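Local coordinates for protein 2-nitropropane dioxygenase (Streptomyces ansochromogenes, PDB 3BW2) that probably uses FMN and molecular oxygen to carry out the oxidative denitrification of alkyl nitronates such as propionate 3-nitronate, a plant and fungal poison, at residues S127-V132 against I170-E175; M327-P332 against V337-A342. All blocks are in the same frame, centred on the assembly; numbering follows the deposited sequence.

Contact 1: S127-V132 against I170-E175. With FMN (flavin mononucleotide), chain B.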
# COMPACT_ATOMS: atom_id res chain seq x y z
N SER A 127 -13.49 1.58 20.19
CA SER A 127 -13.36 1.37 18.75
C SER A 127 -13.90 -0.02 18.42
O SER A 127 -13.93 -0.90 19.28
CB SER A 127 -11.90 1.51 18.30
OG SER A 127 -11.08 0.49 18.85
N PHE A 128 -14.33 -0.20 17.18
CA PHE A 128 -14.89 -1.48 16.75
C PHE A 128 -14.13 -2.02 15.55
O PHE A 128 -13.68 -1.26 14.70
CB PHE A 128 -16.36 -1.29 16.37
CG PHE A 128 -17.23 -0.83 17.51
CD1 PHE A 128 -17.93 -1.75 18.28
CD2 PHE A 128 -17.35 0.52 17.81
CE1 PHE A 128 -18.73 -1.32 19.35
CE2 PHE A 128 -18.14 0.96 18.87
CZ PHE A 128 -18.83 0.03 19.64
N HIS A 129 -14.00 -3.34 15.49
CA HIS A 129 -13.29 -3.98 14.39
C HIS A 129 -14.17 -5.07 13.78
O HIS A 129 -15.01 -5.65 14.48
CB HIS A 129 -11.98 -4.60 14.90
CG HIS A 129 -10.87 -4.58 13.89
ND1 HIS A 129 -10.27 -5.72 13.41
CD2 HIS A 129 -10.25 -3.54 13.27
CE1 HIS A 129 -9.32 -5.40 12.54
NE2 HIS A 129 -9.29 -4.08 12.44
N PHE A 130 -13.98 -5.31 12.49
CA PHE A 130 -14.73 -6.33 11.74
C PHE A 130 -16.17 -5.92 11.43
O PHE A 130 -17.07 -6.76 11.39
CB PHE A 130 -14.73 -7.67 12.49
CG PHE A 130 -13.36 -8.25 12.72
CD1 PHE A 130 -12.49 -8.46 11.65
CD2 PHE A 130 -12.96 -8.61 14.00
CE1 PHE A 130 -11.23 -9.03 11.86
CE2 PHE A 130 -11.71 -9.18 14.22
CZ PHE A 130 -10.84 -9.39 13.15
N GLY A 131 -16.39 -4.63 11.21
CA GLY A 131 -17.73 -4.17 10.90
C GLY A 131 -18.13 -2.89 11.59
O GLY A 131 -17.31 -2.23 12.22
N VAL A 132 -19.41 -2.55 11.47
CA VAL A 132 -19.97 -1.34 12.05
C VAL A 132 -21.14 -1.66 12.98
O VAL A 132 -22.02 -2.45 12.63
CB VAL A 132 -20.50 -0.39 10.95
CG1 VAL A 132 -20.87 0.95 11.56
CG2 VAL A 132 -19.47 -0.22 9.85
N ILE A 170 -11.24 4.90 11.31
CA ILE A 170 -9.84 4.51 11.26
C ILE A 170 -9.58 3.96 9.87
O ILE A 170 -10.08 2.89 9.52
CB ILE A 170 -9.52 3.41 12.28
CG1 ILE A 170 -9.84 3.89 13.70
CG2 ILE A 170 -8.05 3.00 12.16
CD1 ILE A 170 -9.84 2.78 14.74
N ALA A 171 -8.83 4.69 9.05
CA ALA A 171 -8.52 4.24 7.70
C ALA A 171 -7.30 3.33 7.80
O ALA A 171 -6.17 3.80 7.94
CB ALA A 171 -8.22 5.44 6.79
N GLN A 172 -7.55 2.03 7.76
CA GLN A 172 -6.49 1.04 7.86
C GLN A 172 -6.04 0.57 6.48
O GLN A 172 -6.81 -0.07 5.76
CB GLN A 172 -6.96 -0.15 8.70
CG GLN A 172 -5.93 -1.26 8.84
CD GLN A 172 -6.58 -2.57 9.25
OE1 GLN A 172 -7.58 -2.99 8.65
NE2 GLN A 172 -6.01 -3.24 10.25
N GLY A 173 -4.80 0.88 6.13
CA GLY A 173 -4.26 0.50 4.83
C GLY A 173 -3.83 -0.95 4.74
O GLY A 173 -3.81 -1.68 5.74
N VAL A 174 -3.48 -1.37 3.53
CA VAL A 174 -3.07 -2.75 3.30
C VAL A 174 -1.77 -3.12 4.03
O VAL A 174 -1.53 -4.30 4.32
CB VAL A 174 -2.89 -3.01 1.77
CG1 VAL A 174 -1.62 -2.36 1.27
CG2 VAL A 174 -2.89 -4.50 1.49
N GLU A 175 -0.96 -2.12 4.35
CA GLU A 175 0.32 -2.36 5.04
C GLU A 175 0.19 -2.78 6.50
O GLU A 175 1.13 -3.31 7.09
CB GLU A 175 1.19 -1.10 4.99
CG GLU A 175 1.40 -0.52 3.59
CD GLU A 175 0.46 0.63 3.30
OE1 GLU A 175 -0.76 0.45 3.42
OE2 GLU A 175 0.96 1.72 2.96
N1 FMN B . -6.97 -3.98 15.61
C2 FMN B . -8.16 -4.05 16.35
O2 FMN B . -9.08 -3.27 16.10
N3 FMN B . -8.32 -4.98 17.36
C4 FMN B . -7.32 -5.88 17.71
O4 FMN B . -7.51 -6.70 18.63
C4A FMN B . -6.10 -5.82 16.99
N5 FMN B . -5.04 -6.68 17.31
C5A FMN B . -3.82 -6.61 16.63
C6 FMN B . -2.77 -7.49 17.01
C7 FMN B . -1.49 -7.47 16.36
C7M FMN B . -0.31 -7.82 17.31
C8 FMN B . -1.33 -6.47 15.33
C8M FMN B . 0.00 -5.80 15.02
C9 FMN B . -2.39 -5.60 14.92
C9A FMN B . -3.64 -5.66 15.58
N10 FMN B . -4.72 -4.80 15.23
C10 FMN B . -5.94 -4.86 15.93
C1' FMN B . -4.63 -3.90 13.99
C2' FMN B . -4.27 -2.48 14.48
O2' FMN B . -5.46 -1.82 14.90
C3' FMN B . -3.65 -1.59 13.34
O3' FMN B . -4.61 -1.56 12.28
C4' FMN B . -2.32 -2.11 12.78
O4' FMN B . -1.48 -2.46 13.89
C5' FMN B . -1.62 -1.03 11.92
O5' FMN B . -0.35 -1.49 11.37
P FMN B . 1.13 -1.41 12.08
O1P FMN B . 0.68 -0.13 12.70
O2P FMN B . 1.56 -1.53 10.63
O3P FMN B . 0.70 -2.69 12.79
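The side chains of His-129 and Gln-172 meet beside FMN: Gln-172, with CG opposite N at chi1 179°, reaches the ribityl chain, while His-129, at chi1 -147°, well off a staggered value, lies against the pyrimidine end of the flavin. As a result the NE2 atoms of His-129 and Gln-172 stand 4.0 Å apart, with the amide nitrogen at the edge of the imidazole, near its plane. Gln-172 NE2 donates to FMN O3' at 3.0 Å, somewhat bent at 142°, and also to the carbonyl of His-179; OE1 accepts from the backbone NH of Gly-181, so three bonds fix the rotation of this buried amide. Over one face of His-129 lies the flavin carbonyl, FMN O2 being 3.1 Å from His-129 CD2, while His-129 ND1 lies over the centre of the Phe-130 ring, 3.6 Å above its plane. Further back, Ser-127 CB approaches Ile-170 CD1 at 4.3 Å, and Ser-127 OG is held by Asn-68. Replacing His-129 by an alanine is likely to strip FMN O2 of the imidazole face it rests on and to open a gap over the Phe-130 ring. Direct contact is slight (96 Å²); FMN and Thr-151 of the intervening strand 147-152 both bridge the segments. Strand ends of the TIM barrel thus line the FMN pocket, the amide anchoring the ribityl chain and the imidazole face packing against the C2=O2 carbonyl.

Contact 2: M327-P332 against V337-A342; sequences MARELP and VEVLAA
Arg-329 lies in an extended, irregular run (phi/psi -121°/131°) that faces Val-339 on a regular helix, their CA atoms 10.2 Å apart, the nearest such pair between 327-332 and 337-342. The helical side is confirmed by the backbone bond from Ala-341 N to Val-337 O at 2.8 Å, and Pro-332 occupies the N-cap where the loop turns into that helix. With this backbone separation, the gap is spanned by one long side chain. Arg-329 leaves its backbone with CG opposite the carbonyl carbon and bends at chi3, -81°, which delivers the guanidinium to the helix surface. There Arg-329 NH1 comes within 3.3 Å of Val-339 CG1, the two side chains approaching from opposite directions, with the methyl oblique to the guanidinium plane. Leu-340 CD2 instead meets the edge of the group, near its plane, 3.6 Å from Arg-329 NH2. Both contacts are apolar on the helix side; the charge is answered by Glu-343, one turn further along the same helix, in a salt bridge to NH1, and NH2 makes a weak hydrogen bond to Met-218 O. The loop before helix 333-350 thus packs against that helix through Arg-329, at the outside of the TIM barrel. Val-337 touches the loops before strand 13-15 and after helix 25-33, consistent with the last helix of the barrel returning to the start of the chain.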
# COMPACT_ATOMS: atom_id res chain seq x y z
N MET A 327 11.57 -1.89 11.04
CA MET A 327 11.93 -0.62 11.67
C MET A 327 11.52 -0.58 13.14
O MET A 327 11.58 0.47 13.78
CB MET A 327 11.26 0.55 10.93
CG MET A 327 11.50 0.57 9.43
SD MET A 327 10.65 1.95 8.59
CE MET A 327 11.90 3.20 8.72
N ALA A 328 11.09 -1.72 13.68
CA ALA A 328 10.66 -1.78 15.07
C ALA A 328 11.80 -1.42 16.02
O ALA A 328 12.96 -1.79 15.79
CB ALA A 328 10.13 -3.16 15.39
N ARG A 329 11.47 -0.70 17.09
CA ARG A 329 12.47 -0.29 18.07
C ARG A 329 12.10 -0.82 19.46
O ARG A 329 10.96 -0.68 19.90
CB ARG A 329 12.59 1.24 18.07
CG ARG A 329 13.19 1.78 16.78
CD ARG A 329 13.32 3.31 16.75
NE ARG A 329 12.07 3.97 16.40
CZ ARG A 329 11.98 5.25 16.05
NH1 ARG A 329 13.08 6.00 16.00
NH2 ARG A 329 10.80 5.78 15.72
N GLU A 330 13.06 -1.46 20.12
CA GLU A 330 12.84 -2.04 21.44
C GLU A 330 13.25 -1.13 22.59
O GLU A 330 14.43 -1.01 22.91
CB GLU A 330 13.60 -3.36 21.57
CG GLU A 330 13.24 -4.40 20.52
CD GLU A 330 14.14 -5.62 20.59
OE1 GLU A 330 15.38 -5.45 20.46
OE2 GLU A 330 13.63 -6.74 20.76
N LEU A 331 12.26 -0.50 23.21
CA LEU A 331 12.50 0.40 24.33
C LEU A 331 11.16 0.63 25.02
O LEU A 331 10.14 0.14 24.54
CB LEU A 331 13.07 1.73 23.82
CG LEU A 331 12.52 2.29 22.50
CD1 LEU A 331 11.02 2.42 22.56
CD2 LEU A 331 13.16 3.64 22.24
N PRO A 332 11.14 1.37 26.14
CA PRO A 332 9.87 1.61 26.83
C PRO A 332 8.92 2.36 25.90
O PRO A 332 9.34 3.22 25.13
CB PRO A 332 10.28 2.46 28.03
CG PRO A 332 11.69 2.00 28.31
CD PRO A 332 12.28 1.90 26.92
N VAL A 337 7.16 7.07 22.35
CA VAL A 337 6.27 8.18 22.06
C VAL A 337 7.10 9.46 21.95
O VAL A 337 6.87 10.28 21.06
CB VAL A 337 5.20 8.36 23.17
CG1 VAL A 337 4.42 9.65 22.94
CG2 VAL A 337 4.26 7.16 23.18
N GLU A 338 8.08 9.60 22.84
CA GLU A 338 8.96 10.77 22.84
C GLU A 338 9.77 10.84 21.54
O GLU A 338 9.90 11.91 20.95
CB GLU A 338 9.90 10.73 24.04
CG GLU A 338 9.18 10.84 25.38
CD GLU A 338 10.12 10.71 26.57
OE1 GLU A 338 9.63 10.78 27.72
OE2 GLU A 338 11.34 10.53 26.36
N VAL A 339 10.30 9.70 21.11
CA VAL A 339 11.08 9.67 19.87
C VAL A 339 10.16 10.00 18.69
O VAL A 339 10.51 10.80 17.83
CB VAL A 339 11.71 8.28 19.64
CG1 VAL A 339 12.41 8.24 18.29
CG2 VAL A 339 12.71 7.98 20.74
N LEU A 340 8.98 9.39 18.66
CA LEU A 340 8.04 9.65 17.58
C LEU A 340 7.66 11.13 17.57
O LEU A 340 7.56 11.75 16.50
CB LEU A 340 6.78 8.79 17.73
CG LEU A 340 6.99 7.28 17.56
CD1 LEU A 340 5.72 6.53 17.94
CD2 LEU A 340 7.38 6.97 16.11
N ALA A 341 7.45 11.70 18.75
CA ALA A 341 7.09 13.12 18.86
C ALA A 341 8.20 14.01 18.30
O ALA A 341 7.93 15.00 17.63
CB ALA A 341 6.82 13.47 20.31
N ALA A 342 9.44 13.65 18.59
CA ALA A 342 10.59 14.41 18.11
C ALA A 342 10.72 14.29 16.60
O ALA A 342 11.03 15.27 15.91
CB ALA A 342 11.86 13.92 18.78

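Overall arrangement
Followed from the N terminus, the chain closes contact 1 before contact 2 opens, so the two loops stand in series and neither nests nor crosses. Contact 1 spans helix 135-143, strand 147-152 and helix 155-163, returning to the parallel sheet two strands on, beside FMN, its centre about 8 Å from the centre of the chain. The chain then completes the sheet with strands 211-214 and 233-236. Contact 2 closes a tight loop of four intervening helical residues, its centre about 19 Å from the chain centre. The centres of the two contacts are about 24 Å apart, their nearest atoms about 11 Å. Thus contact 1 ties inner strands to the cofactor, and contact 2 ties a loop to the outer C-terminal helix.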